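TRNA (adenine(58)-N(1))-methyltransferase catalytic subunit TRM61 C-terminal domain-containing protein (Thermoplasma acidophilum, PDB 1YB2) probably transfers methyl groups from S-adenosyl-L-methionine to adenine in RNA, perhaps at N1 of adenine 58 in tRNA. Local coordinates at residues 111-116 with 176-181; 124-129 with 157-162; 141-146 with 168-173; 227-232 with 263-268. One frame throughout, in Å; residues are numbered along the deposited sequence.

In the fold
All four contacts belong to the methyltransferase domain, in which strand order 3-2-1-4-5-7-6 across the seven-stranded sheet marks the Rossmann-like fold of class I methyltransferases. Contact 1 joins the starts of neighbouring strands 113-117 and 180-185; contacts 2 and 3 are nested inside the chain loop it closes, and their segments alternate. Contact 2 lies outside the sheet, on helix 123-132, its centre about 16 Å from that of contact 1, whereas contact 3, about 17 Å from contact 1, holds two predicted cofactor-binding residues. Contact 4 follows in series and pairs strands 258-267 and 229-242 at one edge of the same sheet, about 23 Å from contact 3, centre to centre.

Contact 1 of 4, residues 111-116 with 176-181; sequences GMDILE and SDQMYD
Asp181 grips the backbone of Asp113 at two points, once with its main chain and once with its carboxylate. Its CB lies 3.7 Å from CE of the selenomethionine Met112, whose chain bends at chi3 to bring that methyl over. CG stands anti to the carbonyl carbon (chi1 -67°), which carries the carboxylate back to residues 111-116: OD2 accepts from Asp113 N at 2.7 Å, almost straight at 174° and through its anti lone pair, and takes a second bond from a water. OD1 turns elsewhere, to a salt bridge with Lys202. The backbone completes the clasp, Asp181 N donating to Asp113 O over 2.7 Å. Here two neighbouring parallel strands of the Rossmann-like methyltransferase sheet, 113-117 and 180-185, come together near their first residues, the chain turning a corner at Asp181. The OD2 atoms of Asp113 and Asp181 are 4.2 Å apart, a like-charge pair probably eased by Lys202 and by the shared water, whose bond to Asp113 is weak; Asp113 OD1 is bonded to Thr137. Further along, Leu115 lays CB over one face of the Tyr180 ring, 3.8 Å from the centroid and 18° off the normal, a CH-pi contact offset toward the rim, while Asp113 O sits in plane at the ring edge. At the far end of that ring Tyr180 OH is hydrogen-bonded to Ser176 OG, 2.7 Å away.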
loop_
_atom_site.group_PDB
_atom_site.type_symbol
_atom_site.label_atom_id
_atom_site.label_comp_id
_atom_site.label_asym_id
_atom_site.label_seq_id
_atom_site.Cartn_x
_atom_site.Cartn_y
_atom_site.Cartn_z
ATOM N N GLY A 111 -13.298 -5.254 -6.933
ATOM C CA GLY A 111 -13.954 -6.491 -7.324
ATOM C C GLY A 111 -13.643 -7.698 -6.447
ATOM O O GLY A 111 -14.353 -8.698 -6.490
HETATM N N MSE A 112 -12.587 -7.600 -5.654
HETATM C CA MSE A 112 -12.180 -8.686 -4.759
HETATM C C MSE A 112 -13.143 -8.869 -3.589
HETATM O O MSE A 112 -13.749 -7.915 -3.106
HETATM C CB MSE A 112 -10.768 -8.434 -4.213
HETATM C CG MSE A 112 -9.657 -8.366 -5.258
HETATM SE SE MSE A 112 -7.959 -7.877 -4.386
HETATM C CE MSE A 112 -7.587 -9.604 -3.676
ATOM N N ASP A 113 -13.275 -10.115 -3.143
ATOM C CA ASP A 113 -13.941 -10.429 -1.881
ATOM C C ASP A 113 -12.875 -10.722 -0.822
ATOM O O ASP A 113 -12.189 -11.746 -0.868
ATOM C CB ASP A 113 -14.903 -11.596 -2.037
ATOM C CG ASP A 113 -16.038 -11.288 -3.008
ATOM O OD1 ASP A 113 -16.602 -10.165 -2.973
ATOM O OD2 ASP A 113 -16.373 -12.173 -3.814
ATOM N N ILE A 114 -12.766 -9.813 0.135
ATOM C CA ILE A 114 -11.700 -9.828 1.125
ATOM C C ILE A 114 -12.237 -10.206 2.492
ATOM O O ILE A 114 -13.318 -9.748 2.909
ATOM C CB ILE A 114 -10.979 -8.446 1.159
ATOM C CG1 ILE A 114 -10.373 -8.172 -0.235
ATOM C CG2 ILE A 114 -9.923 -8.382 2.303
ATOM C CD1 ILE A 114 -9.664 -6.839 -0.356
ATOM N N LEU A 115 -11.486 -11.057 3.178
ATOM C CA LEU A 115 -11.789 -11.448 4.545
ATOM C C LEU A 115 -10.764 -10.788 5.465
ATOM O O LEU A 115 -9.557 -10.929 5.257
ATOM C CB LEU A 115 -11.723 -12.982 4.698
ATOM C CG LEU A 115 -11.974 -13.507 6.120
ATOM C CD1 LEU A 115 -13.403 -13.179 6.540
ATOM C CD2 LEU A 115 -11.735 -15.012 6.194
ATOM N N GLU A 116 -11.245 -10.051 6.463
ATOM C CA GLU A 116 -10.381 -9.453 7.460
ATOM C C GLU A 116 -10.707 -10.048 8.834
ATOM O O GLU A 116 -11.820 -9.885 9.349
ATOM C CB GLU A 116 -10.557 -7.926 7.440
ATOM C CG GLU A 116 -9.731 -7.168 8.433
ATOM C CD GLU A 116 -9.947 -5.650 8.348
ATOM O OE1 GLU A 116 -10.979 -5.203 7.793
ATOM O OE2 GLU A 116 -9.084 -4.898 8.860
ATOM N N SER A 176 -18.424 -19.659 6.951
ATOM C CA SER A 176 -18.693 -18.975 5.713
ATOM C C SER A 176 -18.815 -19.982 4.602
ATOM O O SER A 176 -18.051 -20.952 4.540
ATOM C CB SER A 176 -17.576 -17.986 5.385
ATOM O OG SER A 176 -17.860 -17.332 4.164
ATOM N N ASP A 177 -19.766 -19.731 3.713
ATOM C CA ASP A 177 -19.928 -20.553 2.517
ATOM C C ASP A 177 -19.015 -20.027 1.398
ATOM O O ASP A 177 -18.704 -20.750 0.445
ATOM C CB ASP A 177 -21.392 -20.554 2.061
ATOM C CG ASP A 177 -22.351 -20.069 3.150
ATOM O OD1 ASP A 177 -23.146 -20.894 3.659
ATOM O OD2 ASP A 177 -22.303 -18.860 3.504
ATOM N N GLN A 178 -18.586 -18.773 1.532
ATOM C CA GLN A 178 -17.827 -18.089 0.496
ATOM C C GLN A 178 -16.334 -18.398 0.560
ATOM O O GLN A 178 -15.795 -18.712 1.622
ATOM C CB GLN A 178 -18.045 -16.587 0.613
ATOM C CG GLN A 178 -18.089 -15.867 -0.722
ATOM C CD GLN A 178 -18.291 -14.364 -0.579
ATOM O OE1 GLN A 178 -18.205 -13.626 -1.563
ATOM N NE2 GLN A 178 -18.561 -13.903 0.646
HETATM N N MSE A 179 -15.694 -18.341 -0.602
HETATM C CA MSE A 179 -14.237 -18.373 -0.721
HETATM C C MSE A 179 -13.782 -16.942 -0.958
HETATM O O MSE A 179 -14.445 -16.199 -1.669
HETATM C CB MSE A 179 -13.818 -19.254 -1.897
HETATM C CG MSE A 179 -14.404 -20.659 -1.855
HETATM SE SE MSE A 179 -13.744 -21.628 -0.296
HETATM C CE MSE A 179 -12.130 -22.435 -1.142
ATOM N N TYR A 180 -12.656 -16.554 -0.369
ATOM C CA TYR A 180 -12.176 -15.163 -0.427
ATOM C C TYR A 180 -10.982 -14.995 -1.366
ATOM O O TYR A 180 -10.223 -15.932 -1.568
ATOM C CB TYR A 180 -11.860 -14.656 0.993
ATOM C CG TYR A 180 -13.105 -14.694 1.830
ATOM C CD1 TYR A 180 -14.079 -13.689 1.715
ATOM C CD2 TYR A 180 -13.361 -15.766 2.678
ATOM C CE1 TYR A 180 -15.260 -13.745 2.452
ATOM C CE2 TYR A 180 -14.533 -15.832 3.414
ATOM C CZ TYR A 180 -15.476 -14.818 3.300
ATOM O OH TYR A 180 -16.649 -14.906 4.029
ATOM N N ASP A 181 -10.828 -13.801 -1.932
ATOM C CA ASP A 181 -9.726 -13.509 -2.844
ATOM C C ASP A 181 -8.453 -13.138 -2.099
ATOM O O ASP A 181 -7.378 -13.136 -2.691
ATOM C CB ASP A 181 -10.104 -12.362 -3.788
ATOM C CG ASP A 181 -11.205 -12.741 -4.753
ATOM O OD1 ASP A 181 -11.021 -13.719 -5.492
ATOM O OD2 ASP A 181 -12.247 -12.055 -4.779
HETATM O O HOH W 1 -14.326 -12.443 -6.529
#

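Contact 2 of 4, residues 124-129 with 157-162; sequences MSSYIL and EFYDIG
A single short bond between two hydroxyls, Ser126 OG to Tyr159 OH at 2.6 Å, provides the polar link between helix 123-132 and the loop that follows helix 145-156. Both helices belong to the Rossmann-like methyltransferase fold, and the loop leads on into the edge strand 164-167. Ser126 can reach the phenol because its OG lies on the side opposite the backbone N (chi1 159°); OG then sits near the plane of the Tyr159 ring, at its edge. The phenolic oxygen is also 2.9 Å from Ser126 O, so it lies close to both the side chain and the main chain of one helical residue.

One turn further along the helix, Leu129 covers a face of the same ring. Its CB stands 4.2 Å from the centroid and 24° off the normal, a CH-pi contact offset toward the rim, and CD1 packs against CB and CG of Tyr159. Phe78 of the second subunit meets the Tyr159 ring with planes at about 90°, and Phe83 of that subunit packs on Ser126, placing this contact at the dimer interface. Within an Asx turn closed by Asp160 OD2 and Gly162 N, Ile161 CG2 touches Leu129 CD1 at 4.0 Å.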
loop_
_atom_site.group_PDB
_atom_site.type_symbol
_atom_site.label_atom_id
_atom_site.label_comp_id
_atom_site.label_asym_id
_atom_site.label_seq_id
_atom_site.Cartn_x
_atom_site.Cartn_y
_atom_site.Cartn_z
HETATM N N MSE A 124 -7.064 -0.563 8.727
HETATM C CA MSE A 124 -6.880 -1.455 7.566
HETATM C C MSE A 124 -8.174 -1.557 6.741
HETATM O O MSE A 124 -8.140 -1.559 5.521
HETATM C CB MSE A 124 -6.406 -2.848 8.007
HETATM C CG MSE A 124 -6.180 -3.834 6.833
HETATM SE SE MSE A 124 -4.791 -3.200 5.628
HETATM C CE MSE A 124 -5.347 -3.926 3.885
ATOM N N SER A 125 -9.313 -1.645 7.422
ATOM C CA SER A 125 -10.613 -1.696 6.758
ATOM C C SER A 125 -10.797 -0.468 5.867
ATOM O O SER A 125 -11.352 -0.558 4.770
ATOM C CB SER A 125 -11.756 -1.759 7.784
ATOM O OG SER A 125 -11.638 -2.892 8.620
ATOM N N SER A 126 -10.306 0.674 6.339
ATOM C CA SER A 126 -10.441 1.910 5.588
ATOM C C SER A 126 -9.635 1.862 4.285
ATOM O O SER A 126 -10.179 2.159 3.222
ATOM C CB SER A 126 -10.103 3.116 6.461
ATOM O OG SER A 126 -9.770 4.234 5.653
ATOM N N TYR A 127 -8.363 1.456 4.356
ATOM C CA TYR A 127 -7.584 1.238 3.146
ATOM C C TYR A 127 -8.217 0.238 2.175
ATOM O O TYR A 127 -8.150 0.432 0.957
ATOM C CB TYR A 127 -6.162 0.769 3.479
ATOM C CG TYR A 127 -5.277 1.874 3.950
ATOM C CD1 TYR A 127 -4.990 2.016 5.309
ATOM C CD2 TYR A 127 -4.720 2.790 3.040
ATOM C CE1 TYR A 127 -4.157 3.035 5.760
ATOM C CE2 TYR A 127 -3.884 3.831 3.491
ATOM C CZ TYR A 127 -3.617 3.936 4.849
ATOM O OH TYR A 127 -2.788 4.933 5.332
ATOM N N ILE A 128 -8.794 -0.834 2.712
ATOM C CA ILE A 128 -9.438 -1.860 1.884
ATOM C C ILE A 128 -10.621 -1.243 1.136
ATOM O O ILE A 128 -10.737 -1.387 -0.091
ATOM C CB ILE A 128 -9.884 -3.080 2.738
ATOM C CG1 ILE A 128 -8.651 -3.849 3.266
ATOM C CG2 ILE A 128 -10.808 -4.009 1.947
ATOM C CD1 ILE A 128 -8.973 -4.811 4.430
ATOM N N LEU A 129 -11.489 -0.539 1.863
ATOM C CA LEU A 129 -12.673 0.053 1.227
ATOM C C LEU A 129 -12.326 1.112 0.185
ATOM O O LEU A 129 -12.988 1.207 -0.852
ATOM C CB LEU A 129 -13.642 0.627 2.260
ATOM C CG LEU A 129 -14.389 -0.351 3.172
ATOM C CD1 LEU A 129 -15.464 0.398 3.972
ATOM C CD2 LEU A 129 -15.028 -1.499 2.410
ATOM N N GLU A 157 -18.413 6.909 9.021
ATOM C CA GLU A 157 -18.300 8.362 8.924
ATOM C C GLU A 157 -17.715 8.797 7.572
ATOM O O GLU A 157 -18.024 9.873 7.079
ATOM C CB GLU A 157 -17.460 8.908 10.082
ATOM C CG GLU A 157 -17.404 10.436 10.148
ATOM C CD GLU A 157 -16.726 10.970 11.416
ATOM O OE1 GLU A 157 -15.914 10.237 12.032
ATOM O OE2 GLU A 157 -17.005 12.133 11.786
ATOM N N PHE A 158 -16.890 7.945 6.967
ATOM C CA PHE A 158 -16.143 8.308 5.755
ATOM C C PHE A 158 -16.474 7.452 4.544
ATOM O O PHE A 158 -16.142 7.818 3.421
ATOM C CB PHE A 158 -14.638 8.275 6.045
ATOM C CG PHE A 158 -14.225 9.258 7.099
ATOM C CD1 PHE A 158 -13.844 8.828 8.362
ATOM C CD2 PHE A 158 -14.288 10.624 6.847
ATOM C CE1 PHE A 158 -13.499 9.731 9.346
ATOM C CE2 PHE A 158 -13.958 11.538 7.836
ATOM C CZ PHE A 158 -13.552 11.088 9.085
ATOM N N TYR A 159 -17.128 6.316 4.772
ATOM C CA TYR A 159 -17.407 5.380 3.701
ATOM C C TYR A 159 -18.855 4.929 3.699
ATOM O O TYR A 159 -19.457 4.776 4.760
ATOM C CB TYR A 159 -16.554 4.126 3.872
ATOM C CG TYR A 159 -15.071 4.344 3.764
ATOM C CD1 TYR A 159 -14.445 4.367 2.523
ATOM C CD2 TYR A 159 -14.289 4.525 4.899
ATOM C CE1 TYR A 159 -13.067 4.559 2.412
ATOM C CE2 TYR A 159 -12.896 4.728 4.792
ATOM C CZ TYR A 159 -12.308 4.740 3.544
ATOM O OH TYR A 159 -10.943 4.912 3.409
ATOM N N ASP A 160 -19.389 4.670 2.508
ATOM C CA ASP A 160 -20.575 3.840 2.386
ATOM C C ASP A 160 -20.134 2.430 2.761
ATOM O O ASP A 160 -19.209 1.901 2.161
ATOM C CB ASP A 160 -21.108 3.859 0.953
ATOM C CG ASP A 160 -22.329 2.957 0.767
ATOM O OD1 ASP A 160 -23.456 3.422 1.014
ATOM O OD2 ASP A 160 -22.170 1.787 0.356
ATOM N N ILE A 161 -20.770 1.823 3.757
ATOM C CA ILE A 161 -20.343 0.489 4.188
ATOM C C ILE A 161 -21.326 -0.603 3.742
ATOM O O ILE A 161 -21.408 -1.688 4.338
ATOM C CB ILE A 161 -20.023 0.435 5.706
ATOM C CG1 ILE A 161 -21.217 0.906 6.535
ATOM C CG2 ILE A 161 -18.758 1.273 6.019
ATOM C CD1 ILE A 161 -21.070 0.600 7.996
ATOM N N GLY A 162 -22.046 -0.304 2.661
ATOM C CA GLY A 162 -23.020 -1.217 2.089
ATOM C C GLY A 162 -22.415 -2.502 1.553
ATOM O O GLY A 162 -23.115 -3.499 1.435
#

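Contact 3 of 4, residues 141-146 with 168-173; sequences VERDED and RSDIAD
One face of the Arg143 guanidinium carries Asp170 OD1, centred above the plane and 3.4 Å from CZ. The two side chains run alongside each other in the same direction with their planes 38° apart. No N-H is aimed at the oxygen, so the salt bridge, 3.5 Å from Arg143 NH2 to Asp170 OD1, rests on charge alone. The other guanidinium, of Arg168, meets its partner obliquely: NH1 donates to Arg143 O at 2.9 Å with a bent N-H...O angle of 132°, the oxygen tilted 33° from the guanidinium plane. Bends at chi2 and chi3 fold this arginine back to that carbonyl, and on the way its CG and CD pack against CB of Glu145.

The backbones meet through weaker contacts. Ser169 N gives a weak bond to Glu142 O, and Arg168 CA points its hydrogen at the same oxygen, 3.2 Å away. Val141 CG1 rests on Ser169 O and, more loosely, on Ile171 CD1. These segments lie at and just beyond the C-terminal ends of strands 137-141 and 164-167 in the Rossmann-like sheet, the edge where class I methyltransferases bind their cofactor.

Glu142 and Asp170 are both predicted to bind S-adenosyl-L-methionine, and each has one carboxylate oxygen bonded to a backbone N of its own segment. Glu142 OE2 takes Asp144 N at 2.9 Å, and its OE1 is held by Val119 N from outside; Asp170 OD2 uses its anti lone pair for Ala172 N at 2.8 Å, forming an Asx turn. These backbone bonds would help to hold the orientation of both acids in the predicted pocket.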
loop_
_atom_site.group_PDB
_atom_site.type_symbol
_atom_site.label_atom_id
_atom_site.label_comp_id
_atom_site.label_asym_id
_atom_site.label_seq_id
_atom_site.Cartn_x
_atom_site.Cartn_y
_atom_site.Cartn_z
ATOM N N VAL A 141 -14.401 -10.299 10.573
ATOM C CA VAL A 141 -14.647 -11.232 11.669
ATOM C C VAL A 141 -13.891 -10.691 12.873
ATOM O O VAL A 141 -12.654 -10.579 12.832
ATOM C CB VAL A 141 -14.124 -12.668 11.336
ATOM C CG1 VAL A 141 -14.411 -13.658 12.488
ATOM C CG2 VAL A 141 -14.714 -13.179 10.034
ATOM N N GLU A 142 -14.625 -10.317 13.919
ATOM C CA GLU A 142 -14.039 -9.708 15.121
ATOM C C GLU A 142 -14.682 -10.261 16.396
ATOM O O GLU A 142 -15.894 -10.171 16.572
ATOM C CB GLU A 142 -14.157 -8.174 15.073
ATOM C CG GLU A 142 -13.778 -7.421 16.361
ATOM C CD GLU A 142 -12.352 -7.711 16.860
ATOM O OE1 GLU A 142 -11.413 -7.727 16.045
ATOM O OE2 GLU A 142 -12.172 -7.905 18.085
ATOM N N ARG A 143 -13.858 -10.804 17.291
ATOM C CA ARG A 143 -14.348 -11.431 18.535
ATOM C C ARG A 143 -14.861 -10.430 19.582
ATOM O O ARG A 143 -15.731 -10.763 20.391
ATOM C CB ARG A 143 -13.260 -12.326 19.146
ATOM C CG ARG A 143 -12.025 -11.553 19.645
ATOM C CD ARG A 143 -10.924 -12.478 20.110
ATOM N NE ARG A 143 -10.323 -13.208 18.994
ATOM C CZ ARG A 143 -9.317 -14.075 19.109
ATOM N NH1 ARG A 143 -8.776 -14.324 20.301
ATOM N NH2 ARG A 143 -8.852 -14.693 18.027
ATOM N N ASP A 144 -14.317 -9.219 19.578
ATOM C CA ASP A 144 -14.682 -8.198 20.562
ATOM C C ASP A 144 -15.807 -7.292 20.052
ATOM O O ASP A 144 -15.624 -6.543 19.087
ATOM C CB ASP A 144 -13.451 -7.377 20.952
ATOM C CG ASP A 144 -13.685 -6.519 22.175
ATOM O OD1 ASP A 144 -14.241 -5.405 22.044
ATOM O OD2 ASP A 144 -13.305 -6.963 23.280
ATOM N N GLU A 145 -16.965 -7.358 20.708
ATOM C CA GLU A 145 -18.163 -6.642 20.258
ATOM C C GLU A 145 -17.943 -5.133 20.224
ATOM O O GLU A 145 -18.386 -4.450 19.295
ATOM C CB GLU A 145 -19.364 -6.972 21.160
ATOM C CG GLU A 145 -20.730 -6.642 20.555
ATOM C CD GLU A 145 -21.866 -6.739 21.567
ATOM O OE1 GLU A 145 -21.930 -5.891 22.486
ATOM O OE2 GLU A 145 -22.706 -7.656 21.440
ATOM N N ASP A 146 -17.258 -4.622 21.243
ATOM C CA ASP A 146 -17.073 -3.183 21.396
ATOM C C ASP A 146 -16.083 -2.648 20.362
ATOM O O ASP A 146 -16.348 -1.628 19.726
ATOM C CB ASP A 146 -16.629 -2.832 22.819
ATOM C CG ASP A 146 -17.769 -2.914 23.838
ATOM O OD1 ASP A 146 -18.923 -3.259 23.477
ATOM O OD2 ASP A 146 -17.505 -2.620 25.025
ATOM N N ARG A 168 -19.449 -11.013 14.510
ATOM C CA ARG A 168 -18.918 -10.871 15.847
ATOM C C ARG A 168 -18.752 -12.291 16.378
ATOM O O ARG A 168 -19.684 -12.878 16.932
ATOM C CB ARG A 168 -19.873 -10.048 16.736
ATOM C CG ARG A 168 -19.208 -9.292 17.899
ATOM C CD ARG A 168 -18.517 -10.219 18.905
ATOM N NE ARG A 168 -19.452 -11.140 19.553
ATOM C CZ ARG A 168 -19.112 -12.327 20.060
ATOM N NH1 ARG A 168 -17.854 -12.742 19.999
ATOM N NH2 ARG A 168 -20.033 -13.106 20.617
ATOM N N SER A 169 -17.565 -12.845 16.169
ATOM C CA SER A 169 -17.268 -14.203 16.578
ATOM C C SER A 169 -15.768 -14.413 16.531
ATOM O O SER A 169 -15.037 -13.607 15.934
ATOM C CB SER A 169 -17.958 -15.218 15.650
ATOM O OG SER A 169 -17.415 -15.162 14.342
ATOM N N ASP A 170 -15.315 -15.483 17.179
ATOM C CA ASP A 170 -13.956 -15.967 17.012
ATOM C C ASP A 170 -13.898 -16.648 15.660
ATOM O O ASP A 170 -14.866 -17.309 15.246
ATOM C CB ASP A 170 -13.599 -16.976 18.112
ATOM C CG ASP A 170 -12.113 -17.321 18.132
ATOM O OD1 ASP A 170 -11.408 -16.792 19.030
ATOM O OD2 ASP A 170 -11.649 -18.103 17.253
ATOM N N ILE A 171 -12.760 -16.497 14.984
ATOM C CA ILE A 171 -12.535 -17.129 13.686
ATOM C C ILE A 171 -12.770 -18.650 13.715
ATOM O O ILE A 171 -13.247 -19.224 12.733
ATOM C CB ILE A 171 -11.139 -16.738 13.066
ATOM C CG1 ILE A 171 -10.991 -17.272 11.638
ATOM C CG2 ILE A 171 -9.981 -17.206 13.935
ATOM C CD1 ILE A 171 -11.957 -16.639 10.641
ATOM N N ALA A 172 -12.467 -19.286 14.845
ATOM C CA ALA A 172 -12.700 -20.733 15.004
ATOM C C ALA A 172 -14.166 -21.113 14.759
ATOM O O ALA A 172 -14.459 -22.131 14.121
ATOM C CB ALA A 172 -12.260 -21.197 16.392
ATOM N N ASP A 173 -15.070 -20.274 15.263
ATOM C CA ASP A 173 -16.510 -20.507 15.169
ATOM C C ASP A 173 -17.116 -19.948 13.889
ATOM O O ASP A 173 -18.243 -20.290 13.542
ATOM C CB ASP A 173 -17.216 -19.901 16.379
ATOM C CG ASP A 173 -16.631 -20.387 17.687
ATOM O OD1 ASP A 173 -16.389 -21.612 17.810
ATOM O OD2 ASP A 173 -16.412 -19.548 18.587
#

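Contact 4 of 4, residues 227-232 with 263-268; sequences SGMHHL and TFAIKK
Hydrogen bonds between strands 229-242 and 258-267, Met229-Leu232 against Thr263-Lys267, make an antiparallel ladder at the edge of the Rossmann-like methyltransferase sheet. Their local axes are 144° apart, so the pair is twisted. His230 and Ile266 form the hydrogen-bonded pair, with His230 N to Ile266 O at 2.7 Å and Ile266 N to His230 O at 2.8 Å. The ladder runs on at one end through Leu232 N to Phe264 O and at the other through Lys268 N to Gly228 O at 2.9 Å. Met229 with Lys267 and His231 with Ala265 are the non-hydrogen-bonded pairs.

Apolar packing differs on the two faces. With Met229 and Ala265, the selenium SE lies 4.1 Å from Ala265 CB, and Val194 and Ala198 of helix 194-199 cover the selenomethionine. On the face of His230 and Ile266, Ile266 CG2, set between its backbone N and carbonyl carbon, meets both His230 CB and Leu232 CD2; Ile74 of strand 71-76 packs there too.

Polar side chains reach past the strands. Lys267 NZ is bonded to Ala198 O. Lys268 curls over Gly228, and a water bridges its NZ to Met229 O, 3.2 Å from each.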
loop_
_atom_site.group_PDB
_atom_site.type_symbol
_atom_site.label_atom_id
_atom_site.label_comp_id
_atom_site.label_asym_id
_atom_site.label_seq_id
_atom_site.Cartn_x
_atom_site.Cartn_y
_atom_site.Cartn_z
ATOM N N SER A 227 -1.276 -26.575 6.854
ATOM C CA SER A 227 -2.587 -26.006 6.552
ATOM C C SER A 227 -2.931 -25.970 5.061
ATOM O O SER A 227 -4.035 -25.578 4.726
ATOM C CB SER A 227 -2.718 -24.586 7.126
ATOM O OG SER A 227 -1.900 -23.678 6.401
ATOM N N GLY A 228 -2.012 -26.353 4.178
ATOM C CA GLY A 228 -2.256 -26.189 2.741
ATOM C C GLY A 228 -1.924 -24.800 2.206
ATOM O O GLY A 228 -2.372 -24.409 1.135
HETATM N N MSE A 229 -1.141 -24.055 2.978
HETATM C CA MSE A 229 -0.607 -22.764 2.571
HETATM C C MSE A 229 0.886 -22.880 2.381
HETATM O O MSE A 229 1.536 -23.691 3.020
HETATM C CB MSE A 229 -0.929 -21.689 3.614
HETATM C CG MSE A 229 -2.387 -21.223 3.579
HETATM SE SE MSE A 229 -2.583 -19.586 4.661
HETATM C CE MSE A 229 -3.497 -20.344 6.177
ATOM N N HIS A 230 1.423 -22.081 1.471
ATOM C CA HIS A 230 2.857 -22.082 1.197
ATOM C C HIS A 230 3.428 -20.715 1.591
ATOM O O HIS A 230 2.978 -19.699 1.082
ATOM C CB HIS A 230 3.089 -22.370 -0.285
ATOM C CG HIS A 230 4.526 -22.529 -0.643
ATOM N ND1 HIS A 230 5.183 -23.738 -0.550
ATOM C CD2 HIS A 230 5.444 -21.626 -1.060
ATOM C CE1 HIS A 230 6.445 -23.572 -0.908
ATOM N NE2 HIS A 230 6.628 -22.301 -1.223
ATOM N N HIS A 231 4.392 -20.703 2.515
ATOM C CA HIS A 231 5.081 -19.478 2.956
ATOM C C HIS A 231 5.839 -18.825 1.800
ATOM O O HIS A 231 6.594 -19.497 1.090
ATOM C CB HIS A 231 6.028 -19.803 4.119
ATOM C CG HIS A 231 6.825 -18.637 4.625
ATOM N ND1 HIS A 231 6.253 -17.438 5.001
ATOM C CD2 HIS A 231 8.149 -18.521 4.898
ATOM C CE1 HIS A 231 7.195 -16.623 5.447
ATOM N NE2 HIS A 231 8.355 -17.255 5.388
ATOM N N LEU A 232 5.613 -17.527 1.612
ATOM C CA LEU A 232 6.265 -16.757 0.554
ATOM C C LEU A 232 7.415 -16.000 1.184
ATOM O O LEU A 232 8.562 -16.190 0.810
ATOM C CB LEU A 232 5.283 -15.781 -0.112
ATOM C CG LEU A 232 4.145 -16.390 -0.954
ATOM C CD1 LEU A 232 3.194 -15.305 -1.480
ATOM C CD2 LEU A 232 4.693 -17.196 -2.107
ATOM N N THR A 263 3.803 -11.681 7.602
ATOM C CA THR A 263 3.990 -12.956 6.893
ATOM C C THR A 263 2.997 -13.047 5.727
ATOM O O THR A 263 1.798 -12.799 5.896
ATOM C CB THR A 263 3.782 -14.153 7.855
ATOM O OG1 THR A 263 4.819 -14.155 8.834
ATOM C CG2 THR A 263 3.772 -15.518 7.106
ATOM N N PHE A 264 3.505 -13.375 4.544
ATOM C CA PHE A 264 2.665 -13.650 3.375
ATOM C C PHE A 264 2.711 -15.134 3.028
ATOM O O PHE A 264 3.782 -15.738 3.022
ATOM C CB PHE A 264 3.153 -12.859 2.156
ATOM C CG PHE A 264 3.153 -11.376 2.354
ATOM C CD1 PHE A 264 4.328 -10.705 2.706
ATOM C CD2 PHE A 264 1.969 -10.643 2.212
ATOM C CE1 PHE A 264 4.337 -9.311 2.899
ATOM C CE2 PHE A 264 1.961 -9.242 2.401
ATOM C CZ PHE A 264 3.144 -8.581 2.739
ATOM N N ALA A 265 1.555 -15.699 2.700
ATOM C CA ALA A 265 1.444 -17.111 2.333
ATOM C C ALA A 265 0.438 -17.260 1.192
ATOM O O ALA A 265 -0.539 -16.493 1.105
ATOM C CB ALA A 265 1.016 -17.941 3.551
ATOM N N ILE A 266 0.683 -18.221 0.310
ATOM C CA ILE A 266 -0.260 -18.537 -0.779
ATOM C C ILE A 266 -1.004 -19.861 -0.538
ATOM O O ILE A 266 -0.390 -20.856 -0.168
ATOM C CB ILE A 266 0.464 -18.515 -2.177
ATOM C CG1 ILE A 266 -0.509 -18.698 -3.349
ATOM C CG2 ILE A 266 1.672 -19.510 -2.224
ATOM C CD1 ILE A 266 0.116 -18.326 -4.702
ATOM N N LYS A 267 -2.331 -19.856 -0.731
ATOM C CA LYS A 267 -3.151 -21.075 -0.665
ATOM C C LYS A 267 -2.862 -22.024 -1.837
ATOM O O LYS A 267 -2.968 -21.643 -3.017
ATOM C CB LYS A 267 -4.653 -20.711 -0.655
ATOM C CG LYS A 267 -5.621 -21.922 -0.692
ATOM C CD LYS A 267 -5.647 -22.669 0.643
ATOM C CE LYS A 267 -6.433 -23.998 0.531
ATOM N NZ LYS A 267 -7.887 -23.744 0.221
ATOM N N LYS A 268 -2.540 -23.274 -1.512
ATOM C CA LYS A 268 -2.343 -24.298 -2.540
ATOM C C LYS A 268 -3.666 -24.928 -2.924
ATOM O O LYS A 268 -4.549 -25.054 -2.083
ATOM C CB LYS A 268 -1.358 -25.351 -2.048
ATOM C CG LYS A 268 0.011 -24.750 -1.753
ATOM C CD LYS A 268 1.028 -25.801 -1.272
ATOM C CE LYS A 268 0.609 -26.392 0.049
ATOM N NZ LYS A 268 1.655 -27.313 0.564
HETATM O O HOH W 2 3.850 -25.637 2.136
#